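Local coordinates for protein alpha-galacturonidase (Bacillus subtilis, PDB 3FEF) that hydrolyses alpha-1,4-linked galacturonides, releasing galacturonate, as a family 4 glycosidase that uses NAD and manganese, at residues V79-L84 and N144-M149; A9-G14 and A37-D42; E241-S246 and V287-L292. All blocks are in the same frame, centred on the assembly; numbering follows the deposited sequence.

Contact 1: V79-L84 and N144-M149; sequences VIISIL and NYTNPM
The ring of Y145 meets I80 at its edge: the methyl CG2 of I80 sits near the ring plane, 3.6 Å from CE2 of Y145. Against a face of the same ring stacks W18, part of the probable NAD site. This is the carboxyl end of two neighbouring parallel strands of a Rossmann fold, 78-81 and 141-144, with I81 and N144 paired in the sheet. The second flat group, the amide of N144, folds back over its own chain. With CG anti to the backbone N (chi1 180°), it brings OD1 to within 3.0 Å of T146 N, which approaches from above the carbonyl plane and closes an Asx turn. ND2 of N144 is held by T153 of helix 149-159.

Two firm bonds tie the chains together. Y145 N donates to I81 O at 2.8 Å, carrying the parallel pairing one step past the strand, and I83 N then donates to OG1 of T146 at 3.1 Å, so a threonine side chain takes over where the regular sheet ends. Beneath, I81, N144 and T146 all rest on F126 of helix 112-136. Past this junction comes N147, which probably binds the substrate, followed by a cis peptide to P148. One water bridges the two loops beyond the strands, accepting from N147 N at 3.1 Å and donating weakly to I83 O at 3.4 Å.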
ATOM      1  N   VAL A  79      -4.487 -24.506 -21.113  1.00 25.71           N
ATOM      2  CA  VAL A  79      -3.682 -23.974 -22.229  1.00 24.25           C
ATOM      3  C   VAL A  79      -2.216 -23.962 -21.822  1.00 26.75           C
ATOM      4  O   VAL A  79      -1.827 -23.323 -20.835  1.00 27.72           O
ATOM      5  CB  VAL A  79      -4.126 -22.545 -22.673  1.00 24.90           C
ATOM      6  CG1 VAL A  79      -3.342 -22.096 -23.885  1.00 21.62           C
ATOM      7  CG2 VAL A  79      -5.614 -22.530 -23.011  1.00 23.39           C
ATOM      8  N   ILE A  80      -1.405 -24.699 -22.570  1.00 25.13           N
ATOM      9  CA  ILE A  80       0.015 -24.741 -22.336  1.00 22.81           C
ATOM     10  C   ILE A  80       0.688 -23.961 -23.448  1.00 26.05           C
ATOM     11  O   ILE A  80       0.323 -24.092 -24.625  1.00 24.93           O
ATOM     12  CB  ILE A  80       0.510 -26.187 -22.377  1.00 25.93           C
ATOM     13  CG1 ILE A  80      -0.203 -27.005 -21.293  1.00 23.21           C
ATOM     14  CG2 ILE A  80       2.042 -26.246 -22.263  1.00 24.02           C
ATOM     15  CD1 ILE A  80       0.096 -28.453 -21.395  1.00 28.90           C
ATOM     16  N   ILE A  81       1.661 -23.135 -23.075  1.00 24.70           N
ATOM     17  CA  ILE A  81       2.389 -22.340 -24.048  1.00 24.75           C
ATOM     18  C   ILE A  81       3.877 -22.601 -23.934  1.00 27.08           C
ATOM     19  O   ILE A  81       4.501 -22.364 -22.883  1.00 23.36           O
ATOM     20  CB  ILE A  81       2.165 -20.824 -23.865  1.00 24.66           C
ATOM     21  CG1 ILE A  81       0.672 -20.521 -23.731  1.00 22.76           C
ATOM     22  CG2 ILE A  81       2.812 -20.053 -25.031  1.00 22.23           C
ATOM     23  CD1 ILE A  81       0.380 -19.075 -23.272  1.00 23.44           C
ATOM     24  N   SER A  82       4.437 -23.077 -25.034  1.00 23.87           N
ATOM     25  CA  SER A  82       5.846 -23.324 -25.117  1.00 29.54           C
ATOM     26  C   SER A  82       6.326 -23.045 -26.529  1.00 31.68           C
ATOM     27  O   SER A  82       6.455 -23.965 -27.338  1.00 31.95           O
ATOM     28  CB  SER A  82       6.106 -24.781 -24.777  1.00 32.13           C
ATOM     29  OG  SER A  82       7.362 -25.152 -25.257  1.00 36.79           O
ATOM     30  N   ILE A  83       6.555 -21.775 -26.838  1.00 34.67           N
ATOM     31  CA  ILE A  83       6.993 -21.381 -28.171  1.00 34.33           C
ATOM     32  C   ILE A  83       8.347 -20.709 -28.122  1.00 35.58           C
ATOM     33  O   ILE A  83       8.841 -20.334 -27.053  1.00 33.08           O
ATOM     34  CB  ILE A  83       6.040 -20.375 -28.815  1.00 35.67           C
ATOM     35  CG1 ILE A  83       5.951 -19.118 -27.953  1.00 35.71           C
ATOM     36  CG2 ILE A  83       4.656 -20.995 -29.067  1.00 34.09           C
ATOM     37  CD1 ILE A  83       5.068 -18.078 -28.541  1.00 36.74           C
ATOM     38  N   LEU A  84       8.939 -20.555 -29.297  1.00 38.57           N
ATOM     39  CA  LEU A  84      10.164 -19.795 -29.457  1.00 40.54           C
ATOM     40  C   LEU A  84       9.775 -18.471 -30.099  1.00 41.38           C
ATOM     41  O   LEU A  84       9.195 -18.455 -31.186  1.00 38.42           O
ATOM     42  CB  LEU A  84      11.144 -20.546 -30.358  1.00 42.24           C
ATOM     43  CG  LEU A  84      12.391 -19.747 -30.747  1.00 44.90           C
ATOM     44  CD1 LEU A  84      13.324 -19.543 -29.541  1.00 44.04           C
ATOM     45  CD2 LEU A  84      13.123 -20.420 -31.909  1.00 45.17           C
ATOM     46  N   ASN A 144       2.360 -21.156 -18.791  1.00 24.53           N
ATOM     47  CA  ASN A 144       3.405 -20.700 -19.694  1.00 21.61           C
ATOM     48  C   ASN A 144       4.782 -21.272 -19.350  1.00 22.92           C
ATOM     49  O   ASN A 144       5.225 -21.235 -18.202  1.00 23.82           O
ATOM     50  CB  ASN A 144       3.455 -19.164 -19.709  1.00 24.88           C
ATOM     51  CG  ASN A 144       4.535 -18.625 -20.628  1.00 28.18           C
ATOM     52  OD1 ASN A 144       4.720 -19.112 -21.742  1.00 32.18           O
ATOM     53  ND2 ASN A 144       5.261 -17.622 -20.163  1.00 30.19           N
ATOM     54  N   TYR A 145       5.465 -21.775 -20.369  1.00 21.84           N
ATOM     55  CA  TYR A 145       6.790 -22.329 -20.244  1.00 23.14           C
ATOM     56  C   TYR A 145       7.809 -21.492 -21.012  1.00 23.92           C
ATOM     57  O   TYR A 145       9.012 -21.751 -20.929  1.00 22.53           O
ATOM     58  CB  TYR A 145       6.824 -23.738 -20.835  1.00 24.31           C
ATOM     59  CG  TYR A 145       6.195 -24.785 -19.974  1.00 26.93           C
ATOM     60  CD1 TYR A 145       6.803 -25.187 -18.784  1.00 29.68           C
ATOM     61  CD2 TYR A 145       5.010 -25.394 -20.346  1.00 27.89           C
ATOM     62  CE1 TYR A 145       6.239 -26.153 -17.985  1.00 29.88           C
ATOM     63  CE2 TYR A 145       4.433 -26.367 -19.558  1.00 31.03           C
ATOM     64  CZ  TYR A 145       5.051 -26.735 -18.368  1.00 31.22           C
ATOM     65  OH  TYR A 145       4.498 -27.709 -17.585  1.00 34.80           O
ATOM     66  N   THR A 146       7.324 -20.514 -21.770  1.00 24.88           N
ATOM     67  CA  THR A 146       8.185 -19.727 -22.658  1.00 26.99           C
ATOM     68  C   THR A 146       9.024 -18.672 -21.915  1.00 29.01           C
ATOM     69  O   THR A 146       8.547 -18.063 -20.966  1.00 27.24           O
ATOM     70  CB  THR A 146       7.349 -18.973 -23.710  1.00 25.88           C
ATOM     71  OG1 THR A 146       6.446 -19.871 -24.377  1.00 25.11           O
ATOM     72  CG2 THR A 146       8.260 -18.320 -24.719  1.00 26.49           C
ATOM     73  N   ASN A 147      10.259 -18.459 -22.368  1.00 28.16           N
ATOM     74  CA  ASN A 147      11.114 -17.381 -21.885  1.00 29.82           C
ATOM     75  C   ASN A 147      11.141 -16.217 -22.884  1.00 31.32           C
ATOM     76  O   ASN A 147      11.042 -16.446 -24.096  1.00 33.98           O
ATOM     77  CB  ASN A 147      12.528 -17.911 -21.696  1.00 30.06           C
ATOM     78  CG  ASN A 147      12.613 -18.925 -20.583  1.00 32.98           C
ATOM     79  OD1 ASN A 147      12.043 -18.731 -19.515  1.00 37.58           O
ATOM     80  ND2 ASN A 147      13.318 -20.012 -20.823  1.00 33.36           N
ATOM     81  N   PRO A 148      11.320 -14.971 -22.404  1.00 29.19           N
ATOM     82  CA  PRO A 148      11.573 -14.508 -21.022  1.00 30.82           C
ATOM     83  C   PRO A 148      10.304 -14.551 -20.175  1.00 29.01           C
ATOM     84  O   PRO A 148       9.327 -13.854 -20.455  1.00 27.85           O
ATOM     85  CB  PRO A 148      12.044 -13.068 -21.207  1.00 28.02           C
ATOM     86  CG  PRO A 148      11.425 -12.627 -22.486  1.00 28.81           C
ATOM     87  CD  PRO A 148      11.344 -13.858 -23.370  1.00 30.25           C
HETATM   88  N   MSE A 149      10.348 -15.381 -19.145  1.00 26.53           N
HETATM   89  CA  MSE A 149       9.173 -15.787 -18.381  1.00 26.10           C
HETATM   90  C   MSE A 149       8.383 -14.615 -17.785  1.00 25.17           C
HETATM   91  O   MSE A 149       7.171 -14.535 -17.936  1.00 24.64           O
HETATM   92  CB  MSE A 149       9.634 -16.682 -17.251  1.00 27.68           C
HETATM   93  CG  MSE A 149       8.545 -16.956 -16.261  1.00 34.73           C
HETATM   94 SE   MSE A 149       7.759 -18.641 -16.726  1.00 42.60          SE
HETATM   95  CE  MSE A 149       8.955 -19.784 -15.814  1.00 31.53           C
TER
HETATM   96  O   HOH W   1      11.339 -20.005 -24.816  1.00 36.62           O

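Contact 2: A9-G14 and A37-D42; sequences AYIGGG and ALYDLD
Backbone bonds come first: Y10 N donates to A37 O at 2.7 Å and Y39 N to Y10 O at 2.8 Å, zipping strands 6-11 and 34-39 together as the first two strands of a Rossmann beta-alpha-beta unit. At the strand ends the carbonyl of Y39 accepts twice. G12 N comes nearly along the C=O axis, while G13 N, also at 2.8 Å, arrives from above the carbonyl plane. Both bonds hold the end of the type II turn from Y10 to G13, in which G12 has a positive phi of 103°. G12 and G14 fall in the glycine-rich GXGXXG pattern of dinucleotide-binding folds, consistent with the NAD site inferred here.

Apolar packing is lighter and lies on both sides of the sheet. CD2 of L38 reaches CB of Y10 at 4.0 Å, and CB of L38 lies 4.2 Å from the bare CA of G13. On the side of A9 and A37, I11 CG2 approaches the edge of the Y39 ring.

The side-chain hydrogen bond across the contact is accepted by D40, at the place after the second strand where classical Rossmann folds often carry an acid. With chi1 at -162° its CG points away from its own amide nitrogen, sending the carboxylate toward the glycine turn, where OD2 takes G14 N at 2.8 Å. OD1 accepts D42 N at 2.9 Å, on its anti side and 25° out of the carboxylate plane, making an Asx turn.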
ATOM      1  N   ALA A   9      -5.236 -27.403 -24.794  1.00 26.89           N
ATOM      2  CA  ALA A   9      -4.759 -26.727 -25.981  1.00 26.92           C
ATOM      3  C   ALA A   9      -3.260 -26.545 -25.798  1.00 28.48           C
ATOM      4  O   ALA A   9      -2.801 -26.111 -24.743  1.00 30.14           O
ATOM      5  CB  ALA A   9      -5.442 -25.401 -26.149  1.00 25.19           C
ATOM      6  N   TYR A  10      -2.490 -26.902 -26.811  1.00 30.10           N
ATOM      7  CA  TYR A  10      -1.047 -26.767 -26.716  1.00 28.28           C
ATOM      8  C   TYR A  10      -0.520 -25.810 -27.771  1.00 28.14           C
ATOM      9  O   TYR A  10      -0.502 -26.151 -28.949  1.00 28.19           O
ATOM     10  CB  TYR A  10      -0.364 -28.113 -26.891  1.00 27.29           C
ATOM     11  CG  TYR A  10       1.021 -28.075 -26.334  1.00 28.04           C
ATOM     12  CD1 TYR A  10       1.327 -28.744 -25.173  1.00 29.44           C
ATOM     13  CD2 TYR A  10       2.004 -27.298 -26.924  1.00 28.78           C
ATOM     14  CE1 TYR A  10       2.587 -28.689 -24.632  1.00 30.38           C
ATOM     15  CE2 TYR A  10       3.267 -27.238 -26.390  1.00 30.74           C
ATOM     16  CZ  TYR A  10       3.547 -27.934 -25.235  1.00 29.16           C
ATOM     17  OH  TYR A  10       4.796 -27.883 -24.687  1.00 32.19           O
ATOM     18  N   ILE A  11      -0.082 -24.625 -27.341  1.00 26.95           N
ATOM     19  CA  ILE A  11       0.489 -23.627 -28.234  1.00 24.32           C
ATOM     20  C   ILE A  11       2.012 -23.756 -28.278  1.00 27.23           C
ATOM     21  O   ILE A  11       2.709 -23.561 -27.277  1.00 23.78           O
ATOM     22  CB  ILE A  11       0.081 -22.208 -27.814  1.00 26.71           C
ATOM     23  CG1 ILE A  11      -1.437 -22.113 -27.727  1.00 23.73           C
ATOM     24  CG2 ILE A  11       0.646 -21.189 -28.794  1.00 27.16           C
ATOM     25  CD1 ILE A  11      -1.943 -20.843 -27.106  1.00 27.91           C
ATOM     26  N   GLY A  12       2.519 -24.103 -29.459  1.00 29.42           N
ATOM     27  CA  GLY A  12       3.904 -24.472 -29.651  1.00 28.22           C
ATOM     28  C   GLY A  12       3.923 -25.980 -29.759  1.00 34.05           C
ATOM     29  O   GLY A  12       4.938 -26.634 -29.448  1.00 34.86           O
ATOM     30  N   GLY A  13       2.794 -26.532 -30.215  1.00 33.80           N
ATOM     31  CA  GLY A  13       2.583 -27.986 -30.283  1.00 34.94           C
ATOM     32  C   GLY A  13       3.517 -28.794 -31.179  1.00 36.87           C
ATOM     33  O   GLY A  13       3.394 -30.026 -31.275  1.00 35.81           O
ATOM     34  N   GLY A  14       4.451 -28.112 -31.836  1.00 36.06           N
ATOM     35  CA  GLY A  14       5.469 -28.788 -32.623  1.00 37.58           C
ATOM     36  C   GLY A  14       6.714 -28.945 -31.769  1.00 38.37           C
ATOM     37  O   GLY A  14       7.726 -29.490 -32.213  1.00 36.98           O
ATOM     38  N   ALA A  37      -5.184 -30.654 -28.303  1.00 29.45           N
ATOM     39  CA  ALA A  37      -5.113 -29.932 -29.568  1.00 30.11           C
ATOM     40  C   ALA A  37      -3.725 -29.292 -29.700  1.00 31.04           C
ATOM     41  O   ALA A  37      -3.356 -28.418 -28.894  1.00 30.58           O
ATOM     42  CB  ALA A  37      -6.187 -28.872 -29.624  1.00 27.68           C
ATOM     43  N   LEU A  38      -2.960 -29.735 -30.701  1.00 29.45           N
ATOM     44  CA  LEU A  38      -1.623 -29.206 -30.952  1.00 30.08           C
ATOM     45  C   LEU A  38      -1.648 -28.073 -31.982  1.00 32.26           C
ATOM     46  O   LEU A  38      -2.021 -28.276 -33.137  1.00 33.57           O
ATOM     47  CB  LEU A  38      -0.700 -30.319 -31.441  1.00 30.68           C
ATOM     48  CG  LEU A  38      -0.454 -31.537 -30.541  1.00 30.89           C
ATOM     49  CD1 LEU A  38       0.241 -32.642 -31.315  1.00 30.17           C
ATOM     50  CD2 LEU A  38       0.376 -31.167 -29.324  1.00 29.90           C
ATOM     51  N   TYR A  39      -1.256 -26.873 -31.578  1.00 31.58           N
ATOM     52  CA  TYR A  39      -1.168 -25.780 -32.539  1.00 30.72           C
ATOM     53  C   TYR A  39       0.247 -25.235 -32.639  1.00 32.82           C
ATOM     54  O   TYR A  39       0.923 -25.029 -31.625  1.00 29.44           O
ATOM     55  CB  TYR A  39      -2.135 -24.647 -32.191  1.00 32.35           C
ATOM     56  CG  TYR A  39      -1.937 -23.449 -33.079  1.00 34.71           C
ATOM     57  CD1 TYR A  39      -2.540 -23.384 -34.333  1.00 34.19           C
ATOM     58  CD2 TYR A  39      -1.113 -22.396 -32.682  1.00 36.86           C
ATOM     59  CE1 TYR A  39      -2.340 -22.300 -35.160  1.00 35.84           C
ATOM     60  CE2 TYR A  39      -0.905 -21.296 -33.508  1.00 37.40           C
ATOM     61  CZ  TYR A  39      -1.529 -21.258 -34.745  1.00 38.12           C
ATOM     62  OH  TYR A  39      -1.340 -20.171 -35.576  1.00 41.22           O
ATOM     63  N   ASP A  40       0.685 -24.981 -33.869  1.00 34.01           N
ATOM     64  CA  ASP A  40       2.029 -24.486 -34.120  1.00 35.92           C
ATOM     65  C   ASP A  40       2.095 -23.837 -35.497  1.00 38.57           C
ATOM     66  O   ASP A  40       1.542 -24.363 -36.462  1.00 39.86           O
ATOM     67  CB  ASP A  40       3.038 -25.635 -34.032  1.00 36.59           C
ATOM     68  CG  ASP A  40       4.471 -25.144 -33.841  1.00 37.89           C
ATOM     69  OD1 ASP A  40       4.919 -24.291 -34.637  1.00 37.79           O
ATOM     70  OD2 ASP A  40       5.145 -25.615 -32.894  1.00 38.66           O
ATOM     71  N   LEU A  41       2.774 -22.701 -35.591  1.00 40.80           N
ATOM     72  CA  LEU A  41       2.948 -22.033 -36.878  1.00 41.27           C
ATOM     73  C   LEU A  41       3.489 -23.038 -37.888  1.00 42.11           C
ATOM     74  O   LEU A  41       3.105 -23.029 -39.054  1.00 42.32           O
ATOM     75  CB  LEU A  41       3.905 -20.847 -36.750  1.00 43.11           C
ATOM     76  CG  LEU A  41       3.429 -19.697 -35.855  1.00 44.73           C
ATOM     77  CD1 LEU A  41       4.499 -18.602 -35.748  1.00 43.68           C
ATOM     78  CD2 LEU A  41       2.103 -19.123 -36.387  1.00 45.14           C
ATOM     79  N   ASP A  42       4.374 -23.913 -37.425  1.00 39.22           N
ATOM     80  CA  ASP A  42       4.927 -24.961 -38.268  1.00 39.47           C
ATOM     81  C   ASP A  42       4.099 -26.243 -38.124  1.00 37.03           C
ATOM     82  O   ASP A  42       4.347 -27.064 -37.230  1.00 32.35           O
ATOM     83  CB  ASP A  42       6.375 -25.233 -37.874  1.00 42.13           C
ATOM     84  CG  ASP A  42       6.961 -26.428 -38.607  1.00 43.92           C
ATOM     85  OD1 ASP A  42       6.215 -27.102 -39.346  1.00 47.74           O
ATOM     86  OD2 ASP A  42       8.159 -26.706 -38.439  1.00 44.32           O
TER

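Contact 3: E241-S246 and V287-L292; sequences ECWRDS and VWKFHL
W243, within the type I turn from C242 to D245, stands with its CA 6.5 Å from that of K289, which has left-handed backbone angles (phi 63°) in a segment without regular structure. No backbone-to-backbone bond joins the two loops; each instead offers side chains to the other's main chain. The indole is sandwiched. On one face lies K289 CA, 3.7 Å from the centroid of the six-membered ring in a CH-pi contact, and the lysine chain runs on across the ring system at about a right angle. On the opposite face sits R244, with CG over the ring, while CZ2 of W243 lies under the centre of the guanidinium, tilted against the indole. Because W243 CG lies between the backbone N and the carbonyl carbon (chi1 71°), the ring swings toward K289 and leaves the main-chain oxygen within reach of H291. NE2 of H291 donates to W243 O at 2.7 Å, with the oxygen close to the imidazole plane. The two rings meet obliquely, their planes 34° apart.

The pairing joins two long loops of the C-terminal domain. Behind 287-292, K289 and F290 rest on helix 253-262, where they touch R253 and V254, and F290 packs on helix 270-273.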
ATOM      1  N   GLU A 241      28.413 -37.277 -12.304  1.00 51.61           N
ATOM      2  CA  GLU A 241      28.422 -36.201 -13.292  1.00 49.71           C
ATOM      3  C   GLU A 241      29.759 -35.482 -13.319  1.00 48.00           C
ATOM      4  O   GLU A 241      30.539 -35.533 -12.360  1.00 46.02           O
ATOM      5  CB  GLU A 241      27.350 -35.165 -12.976  1.00 51.99           C
ATOM      6  CG  GLU A 241      25.986 -35.453 -13.527  1.00 53.73           C
ATOM      7  CD  GLU A 241      25.236 -34.170 -13.779  1.00 55.16           C
ATOM      8  OE1 GLU A 241      25.884 -33.095 -13.707  1.00 55.18           O
ATOM      9  OE2 GLU A 241      24.016 -34.230 -14.048  1.00 55.72           O
ATOM     10  N   CYS A 242      30.002 -34.789 -14.424  1.00 45.49           N
ATOM     11  CA  CYS A 242      31.156 -33.920 -14.544  1.00 44.20           C
ATOM     12  C   CYS A 242      30.691 -32.614 -15.164  1.00 41.00           C
ATOM     13  O   CYS A 242      29.961 -32.618 -16.147  1.00 43.13           O
ATOM     14  CB  CYS A 242      32.220 -34.569 -15.428  1.00 43.73           C
ATOM     15  SG  CYS A 242      33.586 -33.456 -15.773  1.00 54.64           S
ATOM     16  N   TRP A 243      31.111 -31.491 -14.610  1.00 39.56           N
ATOM     17  CA  TRP A 243      30.595 -30.214 -15.103  1.00 38.88           C
ATOM     18  C   TRP A 243      30.843 -30.000 -16.609  1.00 39.24           C
ATOM     19  O   TRP A 243      30.163 -29.186 -17.221  1.00 38.28           O
ATOM     20  CB  TRP A 243      31.138 -29.039 -14.278  1.00 37.25           C
ATOM     21  CG  TRP A 243      32.590 -28.760 -14.488  1.00 36.94           C
ATOM     22  CD1 TRP A 243      33.641 -29.333 -13.827  1.00 37.50           C
ATOM     23  CD2 TRP A 243      33.159 -27.816 -15.412  1.00 37.11           C
ATOM     24  NE1 TRP A 243      34.832 -28.802 -14.291  1.00 38.52           N
ATOM     25  CE2 TRP A 243      34.557 -27.873 -15.264  1.00 37.21           C
ATOM     26  CE3 TRP A 243      32.614 -26.935 -16.360  1.00 38.13           C
ATOM     27  CZ2 TRP A 243      35.425 -27.080 -16.030  1.00 39.15           C
ATOM     28  CZ3 TRP A 243      33.466 -26.153 -17.112  1.00 36.83           C
ATOM     29  CH2 TRP A 243      34.862 -26.229 -16.947  1.00 37.30           C
ATOM     30  N   ARG A 244      31.800 -30.732 -17.198  1.00 37.83           N
ATOM     31  CA  ARG A 244      32.092 -30.619 -18.633  1.00 38.38           C
ATOM     32  C   ARG A 244      31.176 -31.463 -19.504  1.00 37.59           C
ATOM     33  O   ARG A 244      31.216 -31.338 -20.711  1.00 38.43           O
ATOM     34  CB  ARG A 244      33.523 -31.036 -18.968  1.00 37.95           C
ATOM     35  CG  ARG A 244      34.610 -30.229 -18.322  1.00 41.22           C
ATOM     36  CD  ARG A 244      35.978 -30.808 -18.669  1.00 39.82           C
ATOM     37  NE  ARG A 244      36.988 -30.355 -17.723  1.00 41.98           N
ATOM     38  CZ  ARG A 244      37.601 -29.181 -17.803  1.00 44.27           C
ATOM     39  NH1 ARG A 244      38.503 -28.828 -16.891  1.00 46.45           N
ATOM     40  NH2 ARG A 244      37.306 -28.353 -18.795  1.00 45.27           N
ATOM     41  N   ASP A 245      30.375 -32.336 -18.910  1.00 36.53           N
ATOM     42  CA  ASP A 245      29.540 -33.226 -19.714  1.00 39.60           C
ATOM     43  C   ASP A 245      28.715 -32.470 -20.756  1.00 38.95           C
ATOM     44  O   ASP A 245      28.592 -32.918 -21.888  1.00 40.60           O
ATOM     45  CB  ASP A 245      28.610 -34.099 -18.845  1.00 43.09           C
ATOM     46  CG  ASP A 245      29.368 -35.020 -17.892  1.00 46.64           C
ATOM     47  OD1 ASP A 245      30.587 -35.240 -18.096  1.00 48.02           O
ATOM     48  OD2 ASP A 245      28.736 -35.523 -16.930  1.00 49.53           O
ATOM     49  N   SER A 246      28.138 -31.333 -20.381  1.00 36.89           N
ATOM     50  CA  SER A 246      27.352 -30.554 -21.331  1.00 35.63           C
ATOM     51  C   SER A 246      27.287 -29.088 -20.939  1.00 34.11           C
ATOM     52  O   SER A 246      27.684 -28.713 -19.837  1.00 34.05           O
ATOM     53  CB  SER A 246      25.940 -31.099 -21.420  1.00 36.54           C
ATOM     54  OG  SER A 246      25.178 -30.620 -20.331  1.00 37.84           O
ATOM     55  N   VAL A 287      36.792 -21.175 -15.440  1.00 33.42           N
ATOM     56  CA  VAL A 287      37.253 -21.067 -14.051  1.00 31.83           C
ATOM     57  C   VAL A 287      36.088 -21.207 -13.073  1.00 34.13           C
ATOM     58  O   VAL A 287      36.246 -21.750 -11.987  1.00 33.48           O
ATOM     59  CB  VAL A 287      37.933 -19.728 -13.772  1.00 36.06           C
ATOM     60  CG1 VAL A 287      38.008 -19.466 -12.249  1.00 35.68           C
ATOM     61  CG2 VAL A 287      39.316 -19.684 -14.417  1.00 34.35           C
ATOM     62  N   TRP A 288      34.911 -20.716 -13.462  1.00 32.44           N
ATOM     63  CA  TRP A 288      33.754 -20.778 -12.584  1.00 30.82           C
ATOM     64  C   TRP A 288      33.004 -22.089 -12.785  1.00 30.73           C
ATOM     65  O   TRP A 288      31.984 -22.342 -12.158  1.00 31.72           O
ATOM     66  CB  TRP A 288      32.875 -19.526 -12.747  1.00 29.41           C
ATOM     67  CG  TRP A 288      33.552 -18.391 -12.050  1.00 30.34           C
ATOM     68  CD1 TRP A 288      34.364 -17.456 -12.611  1.00 28.53           C
ATOM     69  CD2 TRP A 288      33.547 -18.127 -10.637  1.00 30.56           C
ATOM     70  NE1 TRP A 288      34.854 -16.615 -11.642  1.00 30.55           N
ATOM     71  CE2 TRP A 288      34.370 -17.005 -10.421  1.00 32.18           C
ATOM     72  CE3 TRP A 288      32.923 -18.730  -9.538  1.00 31.02           C
ATOM     73  CZ2 TRP A 288      34.579 -16.456  -9.140  1.00 32.49           C
ATOM     74  CZ3 TRP A 288      33.130 -18.189  -8.274  1.00 30.99           C
ATOM     75  CH2 TRP A 288      33.958 -17.067  -8.087  1.00 31.53           C
ATOM     76  N   LYS A 289      33.534 -22.916 -13.674  1.00 28.56           N
ATOM     77  CA  LYS A 289      33.039 -24.284 -13.884  1.00 29.41           C
ATOM     78  C   LYS A 289      31.596 -24.414 -14.386  1.00 28.03           C
ATOM     79  O   LYS A 289      30.843 -25.272 -13.934  1.00 27.04           O
ATOM     80  CB  LYS A 289      33.279 -25.156 -12.644  1.00 30.54           C
ATOM     81  CG  LYS A 289      34.745 -25.150 -12.181  1.00 33.73           C
ATOM     82  CD  LYS A 289      35.066 -26.394 -11.360  1.00 36.25           C
ATOM     83  CE  LYS A 289      36.557 -26.522 -11.075  1.00 36.08           C
ATOM     84  NZ  LYS A 289      36.887 -27.953 -10.792  1.00 37.19           N
ATOM     85  N   PHE A 290      31.235 -23.595 -15.363  1.00 26.83           N
ATOM     86  CA  PHE A 290      29.954 -23.758 -16.053  1.00 27.25           C
ATOM     87  C   PHE A 290      30.197 -23.336 -17.492  1.00 24.70           C
ATOM     88  O   PHE A 290      31.315 -22.987 -17.829  1.00 27.79           O
ATOM     89  CB  PHE A 290      28.855 -22.912 -15.384  1.00 24.63           C
ATOM     90  CG  PHE A 290      29.003 -21.429 -15.619  1.00 24.97           C
ATOM     91  CD1 PHE A 290      29.965 -20.706 -14.951  1.00 22.36           C
ATOM     92  CD2 PHE A 290      28.166 -20.762 -16.517  1.00 24.69           C
ATOM     93  CE1 PHE A 290      30.094 -19.337 -15.169  1.00 26.84           C
ATOM     94  CE2 PHE A 290      28.304 -19.400 -16.749  1.00 23.36           C
ATOM     95  CZ  PHE A 290      29.274 -18.690 -16.078  1.00 24.63           C
ATOM     96  N   HIS A 291      29.178 -23.363 -18.340  1.00 25.62           N
ATOM     97  CA  HIS A 291      29.361 -23.026 -19.749  1.00 28.24           C
ATOM     98  C   HIS A 291      28.422 -21.926 -20.228  1.00 30.98           C
ATOM     99  O   HIS A 291      27.380 -21.662 -19.626  1.00 27.17           O
ATOM    100  CB  HIS A 291      29.074 -24.238 -20.639  1.00 28.94           C
ATOM    101  CG  HIS A 291      29.736 -25.500 -20.192  1.00 32.05           C
ATOM    102  ND1 HIS A 291      30.926 -25.940 -20.726  1.00 30.57           N
ATOM    103  CD2 HIS A 291      29.356 -26.437 -19.286  1.00 32.95           C
ATOM    104  CE1 HIS A 291      31.260 -27.089 -20.158  1.00 34.87           C
ATOM    105  NE2 HIS A 291      30.321 -27.418 -19.289  1.00 34.68           N
ATOM    106  N   LEU A 292      28.783 -21.316 -21.352  1.00 30.37           N
ATOM    107  CA  LEU A 292      27.850 -20.493 -22.080  1.00 29.07           C
ATOM    108  C   LEU A 292      27.139 -21.447 -23.024  1.00 29.75           C
ATOM    109  O   LEU A 292      27.634 -22.530 -23.282  1.00 33.49           O
ATOM    110  CB  LEU A 292      28.595 -19.428 -22.871  1.00 29.23           C
ATOM    111  CG  LEU A 292      29.681 -18.630 -22.154  1.00 27.79           C
ATOM    112  CD1 LEU A 292      30.300 -17.662 -23.140  1.00 27.00           C
ATOM    113  CD2 LEU A 292      29.131 -17.876 -20.930  1.00 28.69           C
TER

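How the contacts relate
Contacts 1 and 2 share the six-stranded parallel sheet of the Rossmann fold: strands 6-11 and 78-81 are neighbours, and I80 O to I11 N and S82 N to I11 O probably bond across the seam. Contact 2 is the more buried; contact 1 is partly buried and lies nearer the centre of the chain. Main-chain pairing dominates contact 2, whereas in contact 1 a threonine hydroxyl and an asparagine amide help finish the strand ends. Contact 3 stands apart in the C-terminal domain, its centre about 27 Å from that of contact 1. Partly buried and without strands, it depends on aromatic and CH-pi packing and one side-chain to main-chain bond.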